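Local coordinates for protein alternansucrase (Leuconostoc mesenteroides, PDB 6HVG) that belongs to glycoside hydrolase family 70, pairing a TIM-barrel-type domain and a bound calcium ion with repeats of the choline-binding type, at residues P822-G827 with V1044-F1049; Q1053-S1058 with P1129-T1134; I910-G915 with L1004-P1009; V731-N736 with L815-T820. All blocks are in the same frame, centred on the assembly; numbering follows the deposited sequence.

Contact 1: P822-G827 with V1044-F1049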
loop_
_atom_site.group_PDB
_atom_site.type_symbol
_atom_site.label_atom_id
_atom_site.label_comp_id
_atom_site.label_asym_id
_atom_site.label_seq_id
_atom_site.Cartn_x
_atom_site.Cartn_y
_atom_site.Cartn_z
ATOM N N PRO A 822 2.500 -2.032 29.186
ATOM C CA PRO A 822 2.315 -0.901 28.267
ATOM C C PRO A 822 3.581 -0.546 27.499
ATOM O O PRO A 822 4.674 -0.776 27.991
ATOM C CB PRO A 822 1.904 0.240 29.188
ATOM C CG PRO A 822 2.463 -0.137 30.511
ATOM C CD PRO A 822 2.363 -1.631 30.589
ATOM N N ARG A 823 3.418 -0.036 26.282
ATOM C CA ARG A 823 4.529 0.493 25.516
ATOM C C ARG A 823 4.327 1.965 25.187
ATOM O O ARG A 823 3.239 2.380 24.775
ATOM C CB ARG A 823 4.741 -0.281 24.231
ATOM C CG ARG A 823 6.052 0.103 23.562
ATOM C CD ARG A 823 6.361 -0.775 22.363
ATOM N NE ARG A 823 5.404 -0.550 21.299
ATOM C CZ ARG A 823 5.443 -1.144 20.121
ATOM N NH1 ARG A 823 6.416 -1.999 19.843
ATOM N NH2 ARG A 823 4.493 -0.871 19.228
ATOM N N VAL A 824 5.394 2.734 25.385
ATOM C CA VAL A 824 5.377 4.162 25.166
ATOM C C VAL A 824 6.190 4.540 23.924
ATOM O O VAL A 824 7.337 4.085 23.736
ATOM C CB VAL A 824 5.960 4.907 26.377
ATOM C CG1 VAL A 824 5.932 6.406 26.134
ATOM C CG2 VAL A 824 5.189 4.562 27.640
ATOM N N TYR A 825 5.594 5.377 23.084
ATOM C CA TYR A 825 6.184 5.730 21.791
ATOM C C TYR A 825 7.006 7.003 21.925
ATOM O O TYR A 825 6.496 8.045 22.316
ATOM C CB TYR A 825 5.058 5.894 20.730
ATOM C CG TYR A 825 5.517 6.356 19.356
ATOM C CD1 TYR A 825 6.627 5.798 18.744
ATOM C CD2 TYR A 825 4.844 7.368 18.667
ATOM C CE1 TYR A 825 7.046 6.231 17.491
ATOM C CE2 TYR A 825 5.251 7.792 17.411
ATOM C CZ TYR A 825 6.352 7.225 16.833
ATOM O OH TYR A 825 6.773 7.658 15.604
ATOM N N TYR A 826 8.275 6.904 21.558
ATOM C CA TYR A 826 9.184 8.050 21.474
ATOM C C TYR A 826 8.524 9.306 20.949
ATOM O O TYR A 826 8.718 10.378 21.492
ATOM C CB TYR A 826 10.362 7.684 20.549
ATOM C CG TYR A 826 11.204 8.855 20.104
ATOM C CD1 TYR A 826 12.279 9.310 20.873
ATOM C CD2 TYR A 826 10.932 9.506 18.933
ATOM C CE1 TYR A 826 13.076 10.354 20.440
ATOM C CE2 TYR A 826 11.713 10.555 18.498
ATOM C CZ TYR A 826 12.785 10.976 19.256
ATOM O OH TYR A 826 13.541 12.028 18.803
ATOM N N GLY A 827 7.753 9.160 19.879
ATOM C CA GLY A 827 7.134 10.287 19.180
ATOM C C GLY A 827 5.967 10.958 19.865
ATOM O O GLY A 827 5.505 11.989 19.401
ATOM N N VAL A 1044 7.505 -1.742 31.744
ATOM C CA VAL A 1044 7.114 -0.767 30.728
ATOM C C VAL A 1044 8.157 -0.802 29.617
ATOM O O VAL A 1044 9.364 -0.686 29.887
ATOM C CB VAL A 1044 7.063 0.651 31.294
ATOM C CG1 VAL A 1044 6.681 1.627 30.198
ATOM C CG2 VAL A 1044 6.091 0.730 32.450
ATOM N N ILE A 1045 7.699 -0.949 28.379
ATOM C CA ILE A 1045 8.593 -0.904 27.225
ATOM C C ILE A 1045 8.577 0.490 26.643
ATOM O O ILE A 1045 7.528 1.112 26.565
ATOM C CB ILE A 1045 8.153 -1.877 26.125
ATOM C CG1 ILE A 1045 8.052 -3.297 26.671
ATOM C CG2 ILE A 1045 9.144 -1.864 24.977
ATOM C CD1 ILE A 1045 7.339 -4.244 25.752
ATOM N N TYR A 1046 9.732 0.978 26.245
ATOM C CA TYR A 1046 9.814 2.252 25.576
ATOM C C TYR A 1046 10.280 1.980 24.174
ATOM O O TYR A 1046 11.380 1.456 23.968
ATOM C CB TYR A 1046 10.794 3.159 26.289
ATOM C CG TYR A 1046 11.006 4.517 25.681
ATOM C CD1 TYR A 1046 10.004 5.466 25.691
ATOM C CD2 TYR A 1046 12.223 4.865 25.130
ATOM C CE1 TYR A 1046 10.199 6.726 25.154
ATOM C CE2 TYR A 1046 12.432 6.126 24.601
ATOM C CZ TYR A 1046 11.413 7.051 24.611
ATOM O OH TYR A 1046 11.633 8.297 24.079
ATOM N N GLU A 1047 9.423 2.304 23.213
ATOM C CA GLU A 1047 9.783 2.197 21.815
ATOM C C GLU A 1047 10.451 3.495 21.475
ATOM O O GLU A 1047 9.771 4.512 21.281
ATOM C CB GLU A 1047 8.521 2.026 21.021
ATOM C CG GLU A 1047 8.765 1.784 19.550
ATOM C CD GLU A 1047 7.477 1.881 18.762
ATOM O OE1 GLU A 1047 6.579 2.611 19.213
ATOM O OE2 GLU A 1047 7.351 1.220 17.721
ATOM N N GLY A 1048 11.779 3.483 21.417
ATOM C CA GLY A 1048 12.565 4.727 21.471
ATOM C C GLY A 1048 13.199 5.188 20.160
ATOM O O GLY A 1048 14.398 5.347 20.098
ATOM N N PHE A 1049 12.403 5.340 19.116
ATOM C CA PHE A 1049 12.873 5.839 17.867
ATOM C C PHE A 1049 11.657 6.179 17.083
ATOM O O PHE A 1049 10.560 5.753 17.395
ATOM C CB PHE A 1049 13.698 4.788 17.120
ATOM C CG PHE A 1049 12.896 3.642 16.601
ATOM C CD1 PHE A 1049 12.530 2.595 17.434
ATOM C CD2 PHE A 1049 12.520 3.600 15.254
ATOM C CE1 PHE A 1049 11.779 1.542 16.959
ATOM C CE2 PHE A 1049 11.810 2.540 14.779
ATOM C CZ PHE A 1049 11.426 1.507 15.624
HETATM O O HOH W 1 4.316 1.929 21.111
#
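Arg-823, Val-824 and Tyr-825 run parallel to Ile-1045, Tyr-1046 and Glu-1047 as neighbouring strands, their axes 4.6 Å apart at the closest and turned 27° against each other. Four backbone hydrogen bonds step back and forth: Ile-1045 N to Pro-822 O, Val-824 N to Ile-1045 O (2.9 Å), Glu-1047 N to Val-824 O, and Tyr-826 N to Glu-1047 O, the last just past the end of strand 821-825. On one face, the Arg-823 guanidinium lies almost flat against the Glu-1047 carboxylate, the planes 14° apart. With Glu-1047 OE2 3.8 Å from Arg-823 NH2 and above the guanidinium plane, this long salt bridge works by charge alone. A water adds a directed link, accepting from Arg-823 NE (2.7 Å) and donating to Glu-1047 OE1 (3.0 Å). The stronger polar partners lie beyond: Glu-1083 for Arg-823, and His-752 for Glu-1047 OE2. On the other face Val-824 CB meets Tyr-1046 CD1 at 4.1 Å, the branched valine packing beside the ring. Farther along, Tyr-1046 OH lies at the edge of the Tyr-826 ring, 3.4 Å from Tyr-826 CD1. The pair lies inside the parallel barrel sheet, between strand 745-747, which bonds to Arg-823, and strand 1081-1083, which bonds to Tyr-1046; Phe-1074 of helix 1063-1075 stacks on Tyr-1046, and Arg-854 of helix 844-857 touches Pro-822 and Val-1044.

Contact 2: Q1053-S1058 with P1129-T1134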
loop_
_atom_site.group_PDB
_atom_site.type_symbol
_atom_site.label_atom_id
_atom_site.label_comp_id
_atom_site.label_asym_id
_atom_site.label_seq_id
_atom_site.Cartn_x
_atom_site.Cartn_y
_atom_site.Cartn_z
ATOM N N GLN A 1053 13.038 10.476 11.961
ATOM C CA GLN A 1053 14.160 11.227 12.491
ATOM C C GLN A 1053 15.030 11.673 11.334
ATOM O O GLN A 1053 15.165 10.968 10.353
ATOM C CB GLN A 1053 15.000 10.350 13.416
ATOM C CG GLN A 1053 14.339 10.004 14.751
ATOM C CD GLN A 1053 15.112 8.974 15.563
ATOM O OE1 GLN A 1053 14.517 8.095 16.190
ATOM N NE2 GLN A 1053 16.440 9.088 15.568
ATOM N N ALA A 1054 15.620 12.848 11.451
ATOM C CA ALA A 1054 16.653 13.284 10.527
ATOM C C ALA A 1054 17.959 12.515 10.751
ATOM O O ALA A 1054 18.165 11.896 11.792
ATOM C CB ALA A 1054 16.898 14.770 10.702
ATOM N N MET A 1055 18.833 12.534 9.752
ATOM C CA MET A 1055 20.154 11.931 9.891
ATOM C C MET A 1055 20.925 12.779 10.894
ATOM O O MET A 1055 20.723 13.983 10.941
ATOM C CB MET A 1055 20.888 11.900 8.554
ATOM C CG MET A 1055 20.234 11.016 7.501
ATOM S SD MET A 1055 20.311 9.253 7.860
ATOM C CE MET A 1055 22.091 8.962 7.753
ATOM N N PRO A 1056 21.800 12.157 11.708
ATOM C CA PRO A 1056 22.617 12.929 12.638
ATOM C C PRO A 1056 23.447 14.018 11.953
ATOM O O PRO A 1056 24.168 13.748 10.983
ATOM C CB PRO A 1056 23.548 11.878 13.254
ATOM C CG PRO A 1056 22.869 10.586 13.073
ATOM C CD PRO A 1056 22.011 10.706 11.853
ATOM N N THR A 1057 23.345 15.242 12.456
ATOM C CA THR A 1057 24.155 16.342 11.942
ATOM C C THR A 1057 25.610 16.158 12.369
ATOM O O THR A 1057 26.515 16.601 11.674
ATOM C CB THR A 1057 23.618 17.723 12.385
ATOM O OG1 THR A 1057 23.459 17.736 13.797
ATOM C CG2 THR A 1057 22.273 18.025 11.725
ATOM N N SER A 1058 25.822 15.504 13.509
ATOM C CA SER A 1058 27.163 15.198 14.001
ATOM C C SER A 1058 27.174 13.862 14.739
ATOM O O SER A 1058 26.158 13.463 15.306
ATOM C CB SER A 1058 27.609 16.295 14.973
ATOM O OG SER A 1058 26.787 16.307 16.135
ATOM N N PRO A 1129 28.892 4.976 10.275
ATOM C CA PRO A 1129 27.736 4.782 11.112
ATOM C C PRO A 1129 26.461 4.493 10.346
ATOM O O PRO A 1129 26.332 4.843 9.188
ATOM C CB PRO A 1129 27.604 6.126 11.853
ATOM C CG PRO A 1129 28.296 7.111 10.995
ATOM C CD PRO A 1129 29.433 6.345 10.401
ATOM N N THR A 1130 25.525 3.844 11.023
ATOM C CA THR A 1130 24.156 3.769 10.569
ATOM C C THR A 1130 23.538 5.131 10.864
ATOM O O THR A 1130 24.241 6.093 11.128
ATOM C CB THR A 1130 23.387 2.673 11.324
ATOM O OG1 THR A 1130 23.337 2.994 12.718
ATOM C CG2 THR A 1130 24.066 1.316 11.158
ATOM N N LYS A 1131 22.220 5.231 10.781
ATOM C CA LYS A 1131 21.526 6.448 11.177
ATOM C C LYS A 1131 21.651 6.674 12.689
ATOM O O LYS A 1131 21.492 7.792 13.183
ATOM C CB LYS A 1131 20.051 6.337 10.785
ATOM C CG LYS A 1131 19.213 7.573 11.035
ATOM C CD LYS A 1131 17.873 7.398 10.335
ATOM C CE LYS A 1131 16.964 8.601 10.476
ATOM N NZ LYS A 1131 15.551 8.213 10.232
ATOM N N TYR A 1132 21.934 5.598 13.411
ATOM C CA TYR A 1132 21.957 5.601 14.871
ATOM C C TYR A 1132 23.385 5.566 15.483
ATOM O O TYR A 1132 23.524 5.647 16.697
ATOM C CB TYR A 1132 21.081 4.436 15.381
ATOM C CG TYR A 1132 19.700 4.401 14.727
ATOM C CD1 TYR A 1132 18.753 5.397 14.988
ATOM C CD2 TYR A 1132 19.356 3.401 13.821
ATOM C CE1 TYR A 1132 17.506 5.376 14.381
ATOM C CE2 TYR A 1132 18.109 3.378 13.202
ATOM C CZ TYR A 1132 17.194 4.366 13.479
ATOM O OH TYR A 1132 15.963 4.349 12.847
ATOM N N GLY A 1133 24.416 5.475 14.636
ATOM C CA GLY A 1133 25.802 5.513 15.092
ATOM C C GLY A 1133 26.584 4.254 14.784
ATOM O O GLY A 1133 26.089 3.345 14.140
ATOM N N THR A 1134 27.824 4.210 15.259
ATOM C CA THR A 1134 28.713 3.075 15.014
ATOM C C THR A 1134 28.314 1.841 15.829
ATOM O O THR A 1134 27.396 1.910 16.648
ATOM C CB THR A 1134 30.187 3.438 15.299
ATOM O OG1 THR A 1134 30.377 3.676 16.697
ATOM C CG2 THR A 1134 30.591 4.683 14.491
#
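Met-1055 and Lys-1131 bring two irregular loops together, with their CA atoms 5.8 Å apart and no backbone-to-backbone hydrogen bond between the segments. Lys-1131 carries most of the contact. A chi1 of -175° swings its chain away from its own N, and the rest runs extended along residues 1053-1055 until NZ donates to Gln-1053 O at 2.8 Å, from 32° outside the carbonyl plane. Leu-1106 O takes a second bond from the same ammonium, a long flexible cation being well suited to tying carbonyls of separate loops. The lysine methylenes also take part: Met-1055, bent at chi2 and chi3, lays SD against Lys-1131 CG at 3.8 Å. The ring carbons CG and CD of Pro-1056 rest on Lys-1131 O. Gln-1053 turns its amide steeply to the Tyr-1132 ring, placing NE2 near the ring plane at the edge, 4.0 Å from CE1; Ser-1050 and Thr-1063 hold the amide, and Asn-1108 O bonds the tyrosine hydroxyl. Within 1129-1134, Thr-1130 OG1 accepts from Tyr-1132 N (3.0 Å) and donates to Gly-1133 O, while Gly-1133 adopts a backbone shape that only glycine takes easily. The turn about Thr-1130 is an ST turn, and it leads to Thr-1134, the N-cap of helix 1135-1147; both segments belong to the strand-to-helix connections of a TIM-type barrel.

Contact 3: I910-G915 with L1004-P1009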
loop_
_atom_site.group_PDB
_atom_site.type_symbol
_atom_site.label_atom_id
_atom_site.label_comp_id
_atom_site.label_asym_id
_atom_site.label_seq_id
_atom_site.Cartn_x
_atom_site.Cartn_y
_atom_site.Cartn_z
ATOM N N ILE A 910 -5.034 4.349 42.366
ATOM C CA ILE A 910 -5.176 5.530 41.531
ATOM C C ILE A 910 -6.598 5.603 40.962
ATOM O O ILE A 910 -7.263 4.577 40.832
ATOM C CB ILE A 910 -4.126 5.502 40.395
ATOM C CG1 ILE A 910 -4.069 6.831 39.650
ATOM C CG2 ILE A 910 -4.422 4.395 39.401
ATOM C CD1 ILE A 910 -2.820 7.004 38.784
ATOM N N GLY A 911 -7.059 6.817 40.656
ATOM C CA GLY A 911 -8.383 7.028 40.084
ATOM C C GLY A 911 -8.282 7.822 38.801
ATOM O O GLY A 911 -7.656 8.884 38.772
ATOM N N VAL A 912 -8.865 7.298 37.729
ATOM C CA VAL A 912 -8.821 7.959 36.423
ATOM C C VAL A 912 -10.235 8.187 35.879
ATOM O O VAL A 912 -11.058 7.268 35.858
ATOM C CB VAL A 912 -8.012 7.162 35.419
ATOM C CG1 VAL A 912 -7.935 7.900 34.083
ATOM C CG2 VAL A 912 -6.625 6.927 35.972
ATOM N N ILE A 913 -10.499 9.439 35.494
ATOM C CA ILE A 913 -11.738 9.852 34.868
ATOM C C ILE A 913 -11.400 10.434 33.499
ATOM O O ILE A 913 -10.559 11.331 33.404
ATOM C CB ILE A 913 -12.458 10.925 35.702
ATOM C CG1 ILE A 913 -12.636 10.443 37.147
ATOM C CG2 ILE A 913 -13.810 11.251 35.075
ATOM C CD1 ILE A 913 -13.054 11.537 38.095
ATOM N N VAL A 914 -12.071 9.955 32.450
ATOM C CA VAL A 914 -11.804 10.436 31.093
ATOM C C VAL A 914 -13.071 10.541 30.252
ATOM O O VAL A 914 -13.975 9.739 30.376
ATOM C CB VAL A 914 -10.736 9.572 30.396
ATOM C CG1 VAL A 914 -10.982 8.115 30.659
ATOM C CG2 VAL A 914 -10.660 9.836 28.898
ATOM N N GLY A 915 -13.117 11.570 29.411
ATOM C CA GLY A 915 -14.229 11.803 28.497
ATOM C C GLY A 915 -13.745 12.198 27.122
ATOM O O GLY A 915 -12.619 12.661 26.970
ATOM N N LEU A 1004 -10.193 14.934 31.488
ATOM C CA LEU A 1004 -9.229 14.045 32.153
ATOM C C LEU A 1004 -8.969 14.489 33.585
ATOM O O LEU A 1004 -8.493 15.606 33.831
ATOM C CB LEU A 1004 -7.902 14.017 31.402
ATOM C CG LEU A 1004 -6.786 13.155 31.989
ATOM C CD1 LEU A 1004 -7.225 11.713 32.095
ATOM C CD2 LEU A 1004 -5.514 13.272 31.150
ATOM N N GLY A 1005 -9.276 13.609 34.535
ATOM C CA GLY A 1005 -8.919 13.819 35.949
ATOM C C GLY A 1005 -8.287 12.559 36.532
ATOM O O GLY A 1005 -8.829 11.461 36.384
ATOM N N VAL A 1006 -7.132 12.709 37.169
ATOM C CA VAL A 1006 -6.483 11.606 37.838
ATOM C C VAL A 1006 -6.203 11.985 39.284
ATOM O O VAL A 1006 -5.684 13.068 39.561
ATOM C CB VAL A 1006 -5.162 11.210 37.164
ATOM C CG1 VAL A 1006 -4.605 9.944 37.812
ATOM C CG2 VAL A 1006 -5.376 10.975 35.680
ATOM N N TRP A 1007 -6.532 11.071 40.202
ATOM C CA TRP A 1007 -6.412 11.319 41.623
ATOM C C TRP A 1007 -5.615 10.205 42.305
ATOM O O TRP A 1007 -5.751 9.006 41.987
ATOM C CB TRP A 1007 -7.796 11.432 42.241
ATOM C CG TRP A 1007 -8.515 12.658 41.795
ATOM C CD1 TRP A 1007 -9.167 12.833 40.635
ATOM C CD2 TRP A 1007 -8.656 13.873 42.520
ATOM N NE1 TRP A 1007 -9.711 14.093 40.575
ATOM C CE2 TRP A 1007 -9.401 14.750 41.728
ATOM C CE3 TRP A 1007 -8.209 14.309 43.760
ATOM C CZ2 TRP A 1007 -9.713 16.038 42.132
ATOM C CZ3 TRP A 1007 -8.526 15.595 44.167
ATOM C CH2 TRP A 1007 -9.271 16.439 43.359
ATOM N N VAL A 1008 -4.784 10.604 43.255
ATOM C CA VAL A 1008 -3.949 9.675 43.980
ATOM C C VAL A 1008 -4.078 9.949 45.477
ATOM O O VAL A 1008 -4.390 11.067 45.876
ATOM C CB VAL A 1008 -2.463 9.776 43.524
ATOM C CG1 VAL A 1008 -2.321 9.451 42.039
ATOM C CG2 VAL A 1008 -1.870 11.156 43.824
ATOM N N PRO A 1009 -3.813 8.933 46.311
ATOM C CA PRO A 1009 -3.852 9.174 47.735
ATOM C C PRO A 1009 -2.707 10.049 48.215
ATOM O O PRO A 1009 -1.566 9.830 47.794
ATOM C CB PRO A 1009 -3.732 7.767 48.358
ATOM C CG PRO A 1009 -3.568 6.805 47.262
ATOM C CD PRO A 1009 -3.488 7.538 45.972
#
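Ile-910 reaches across to Val-1006 and Val-1008, starting a row of interlocking aliphatic groups along one face of two antiparallel strands. Its CG1 stands anti to the backbone N (chi1 -170°), which carries CD1 over to Val-1006 CG1 at 3.6 Å and close to Val-1008 CG1. Next in the row, Val-912 and Val-1006 form a non-hydrogen-bonded pair and run alongside each other in the same direction, with CG2 of the first 4.1 Å from CG1 of the second. Leu-1004 then leans over toward the partner strand, setting CD1 over Ile-913 O (3.6 Å) and loosely against both Val-912 and Val-914. Beta-branched residues suit this face because they favour extended backbone and offer short, stiff bumps, whereas the longer leucine can lean over the partner backbone. The opposite face is built differently, setting bulk against glycine: Trp-1007 pairs with Gly-911, and Ile-913 with Gly-1005. Each large side chain thus faces a bare glycine in the partner strand, and Trp-1007 meets Phe-974 and Phe-980 edge-to-face. These two pairs are the hydrogen-bonded ones, each closed by two reciprocal N-H...O bonds; Gly-911 N to Trp-1007 O is 2.9 Å and Gly-1005 N to Ile-913 O 2.8 Å. Helix 807-814 packs on Val-914 and Leu-1004. Between these segments all the polar work falls to the backbone, so the backbone hydrogen bonds fix the register while the side chains contribute shape and hydrophobic cover alone.

Contact 4: V731-N736 with L815-T820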
loop_
_atom_site.group_PDB
_atom_site.type_symbol
_atom_site.label_atom_id
_atom_site.label_comp_id
_atom_site.label_asym_id
_atom_site.label_seq_id
_atom_site.Cartn_x
_atom_site.Cartn_y
_atom_site.Cartn_z
ATOM N N VAL A 731 -8.711 -8.423 27.439
ATOM C CA VAL A 731 -8.744 -8.505 28.899
ATOM C C VAL A 731 -9.902 -7.669 29.432
ATOM O O VAL A 731 -9.923 -6.447 29.250
ATOM C CB VAL A 731 -7.423 -7.996 29.504
ATOM C CG1 VAL A 731 -7.485 -7.946 31.032
ATOM C CG2 VAL A 731 -6.257 -8.850 29.055
ATOM N N ASN A 732 -10.854 -8.304 30.107
ATOM C CA ASN A 732 -11.930 -7.530 30.709
ATOM C C ASN A 732 -11.430 -6.814 31.957
ATOM O O ASN A 732 -10.703 -7.385 32.775
ATOM C CB ASN A 732 -13.160 -8.367 31.054
ATOM C CG ASN A 732 -14.420 -7.502 31.180
ATOM O OD1 ASN A 732 -14.754 -7.010 32.264
ATOM N ND2 ASN A 732 -15.090 -7.277 30.075
ATOM N N ARG A 733 -11.837 -5.557 32.094
ATOM C CA ARG A 733 -11.388 -4.721 33.178
ATOM C C ARG A 733 -12.539 -4.071 33.947
ATOM O O ARG A 733 -12.327 -3.162 34.748
ATOM C CB ARG A 733 -10.454 -3.663 32.608
ATOM C CG ARG A 733 -9.135 -4.240 32.136
ATOM C CD ARG A 733 -8.208 -3.169 31.611
ATOM N NE ARG A 733 -6.928 -3.724 31.194
ATOM C CZ ARG A 733 -6.654 -4.178 29.968
ATOM N NH1 ARG A 733 -7.553 -4.162 29.004
ATOM N NH2 ARG A 733 -5.455 -4.673 29.715
ATOM N N ILE A 734 -13.755 -4.572 33.751
ATOM C CA ILE A 734 -14.921 -4.051 34.466
ATOM C C ILE A 734 -14.776 -4.323 35.948
ATOM O O ILE A 734 -14.967 -3.421 36.763
ATOM C CB ILE A 734 -16.224 -4.686 33.952
ATOM C CG1 ILE A 734 -16.525 -4.171 32.533
ATOM C CG2 ILE A 734 -17.383 -4.397 34.898
ATOM C CD1 ILE A 734 -17.645 -4.900 31.810
ATOM N N ALA A 735 -14.434 -5.568 36.285
ATOM C CA ALA A 735 -14.105 -5.934 37.666
ATOM C C ALA A 735 -13.032 -7.014 37.671
ATOM O O ALA A 735 -13.317 -8.182 37.918
ATOM C CB ALA A 735 -15.338 -6.407 38.411
ATOM N N ASN A 736 -11.802 -6.599 37.395
ATOM C CA ASN A 736 -10.675 -7.516 37.277
ATOM C C ASN A 736 -9.960 -7.650 38.608
ATOM O O ASN A 736 -9.170 -6.790 38.967
ATOM C CB ASN A 736 -9.709 -7.029 36.184
ATOM C CG ASN A 736 -8.541 -7.955 35.980
ATOM O OD1 ASN A 736 -8.300 -8.811 36.780
ATOM N ND2 ASN A 736 -7.825 -7.789 34.892
ATOM N N LEU A 815 -1.589 3.418 30.932
ATOM C CA LEU A 815 -0.609 3.295 32.012
ATOM C C LEU A 815 -1.184 2.871 33.356
ATOM O O LEU A 815 -0.423 2.597 34.271
ATOM C CB LEU A 815 0.155 4.611 32.176
ATOM C CG LEU A 815 0.995 5.021 30.957
ATOM C CD1 LEU A 815 1.542 6.418 31.135
ATOM C CD2 LEU A 815 2.134 4.055 30.675
ATOM N N THR A 816 -2.512 2.811 33.475
ATOM C CA THR A 816 -3.185 2.311 34.691
ATOM C C THR A 816 -3.881 0.954 34.504
ATOM O O THR A 816 -4.364 0.373 35.469
ATOM C CB THR A 816 -4.238 3.323 35.200
ATOM O OG1 THR A 816 -5.189 3.632 34.162
ATOM C CG2 THR A 816 -3.565 4.593 35.643
ATOM N N ASN A 817 -3.950 0.442 33.276
ATOM C CA ASN A 817 -4.593 -0.855 33.030
ATOM C C ASN A 817 -3.838 -2.032 33.652
ATOM O O ASN A 817 -2.614 -2.185 33.467
ATOM C CB ASN A 817 -4.748 -1.110 31.519
ATOM C CG ASN A 817 -6.037 -0.528 30.932
ATOM O OD1 ASN A 817 -6.936 -0.118 31.647
ATOM N ND2 ASN A 817 -6.115 -0.496 29.595
ATOM N N LYS A 818 -4.590 -2.877 34.344
ATOM C CA LYS A 818 -4.091 -4.148 34.828
ATOM C C LYS A 818 -3.949 -5.166 33.673
ATOM O O LYS A 818 -4.622 -5.074 32.642
ATOM C CB LYS A 818 -5.044 -4.699 35.890
ATOM C CG LYS A 818 -4.592 -5.969 36.595
ATOM C CD LYS A 818 -5.563 -6.358 37.699
ATOM C CE LYS A 818 -5.513 -7.844 38.011
ATOM N NZ LYS A 818 -4.179 -8.301 38.478
ATOM N N ASP A 819 -3.051 -6.126 33.854
ATOM C CA ASP A 819 -2.822 -7.216 32.905
ATOM C C ASP A 819 -2.424 -6.703 31.513
ATOM O O ASP A 819 -3.076 -7.006 30.516
ATOM C CB ASP A 819 -4.049 -8.146 32.830
ATOM C CG ASP A 819 -4.200 -9.033 34.054
ATOM O OD1 ASP A 819 -3.172 -9.540 34.568
ATOM O OD2 ASP A 819 -5.359 -9.254 34.500
ATOM N N THR A 820 -1.358 -5.921 31.469
ATOM C CA THR A 820 -0.700 -5.540 30.219
ATOM C C THR A 820 0.713 -5.035 30.521
ATOM O O THR A 820 0.952 -4.508 31.615
ATOM C CB THR A 820 -1.483 -4.428 29.462
ATOM O OG1 THR A 820 -1.026 -4.345 28.106
ATOM C CG2 THR A 820 -1.302 -3.067 30.102
#
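Arg-733 grips the backbone oxygen of Lys-818 side-on with two nitrogens, NE at 3.0 Å and NH2 at 3.1 Å from Lys-818 O. Both bonds are bent, and the oxygen sits 17° out of the guanidinium plane. The flat group has a neighbour on each face, both offset toward the rim: the Asn-817 amide stacks on one, nearly parallel, with ND2 3.6 Å above the plane, and Val-731 CB lies over the other. Asparagine suits the first position, being flat and neutral, and valine the second, being compact and apolar. In Asn-736, chi1 near 180° (-178°) stretches the amide away from the strand to give a straight bond from ND2 to Asp-819 OD2 (2.9 Å, 169° at the hydrogen), met on the anti side of the carboxylate. Its other amide atom, OD1, lies 3.2 Å from Lys-818 CE, and Val-731 CG1 packs on Asp-819 CB at 3.9 Å. Outside this shell, Gln-862 of strand 862-866 bonds both Asn-817 OD1 and Lys-818 N, so one side chain sets the stacking amide and the peptide beside it. Ser-1036 holds Asp-819 OD1, and Gly-738 N fixes Asn-736 OD1. On the far side, an Asx turn from Asn-732 OD1 to Ile-734 N shapes the backbone around Arg-733. Across the segments the arginine thus spends its hydrogen bonds on a carbonyl and the aspartate on an amide; the charges of Arg-733 and Asp-819 are not in contact, and any attraction between them would be long-range, so each directional bond across the segments joins a charged group to a neutral one.

Contacts 1, 3 and 4 are buried, while contact 2 is only partly so and lies nearer the surface. The touches run from contact 2 through 1 and 4 to 3: Phe-1049 of contact 1 packs on Tyr-1132 of contact 2, and Pro-822 on Leu-815 of contact 4. Contact 4 in turn meets contact 3 where Thr-816 touches Ile-910 and Val-912, and both reach the same antiparallel sheet. Contacts 1 and 3 share strand pairing, yet the barrel pair carries charged groups and a water whereas the antiparallel pair has no charged side chain and meets through apolar groups. Contacts 2 and 4 join mostly irregular segments instead, each through a long cationic side chain bonded to a backbone carbonyl.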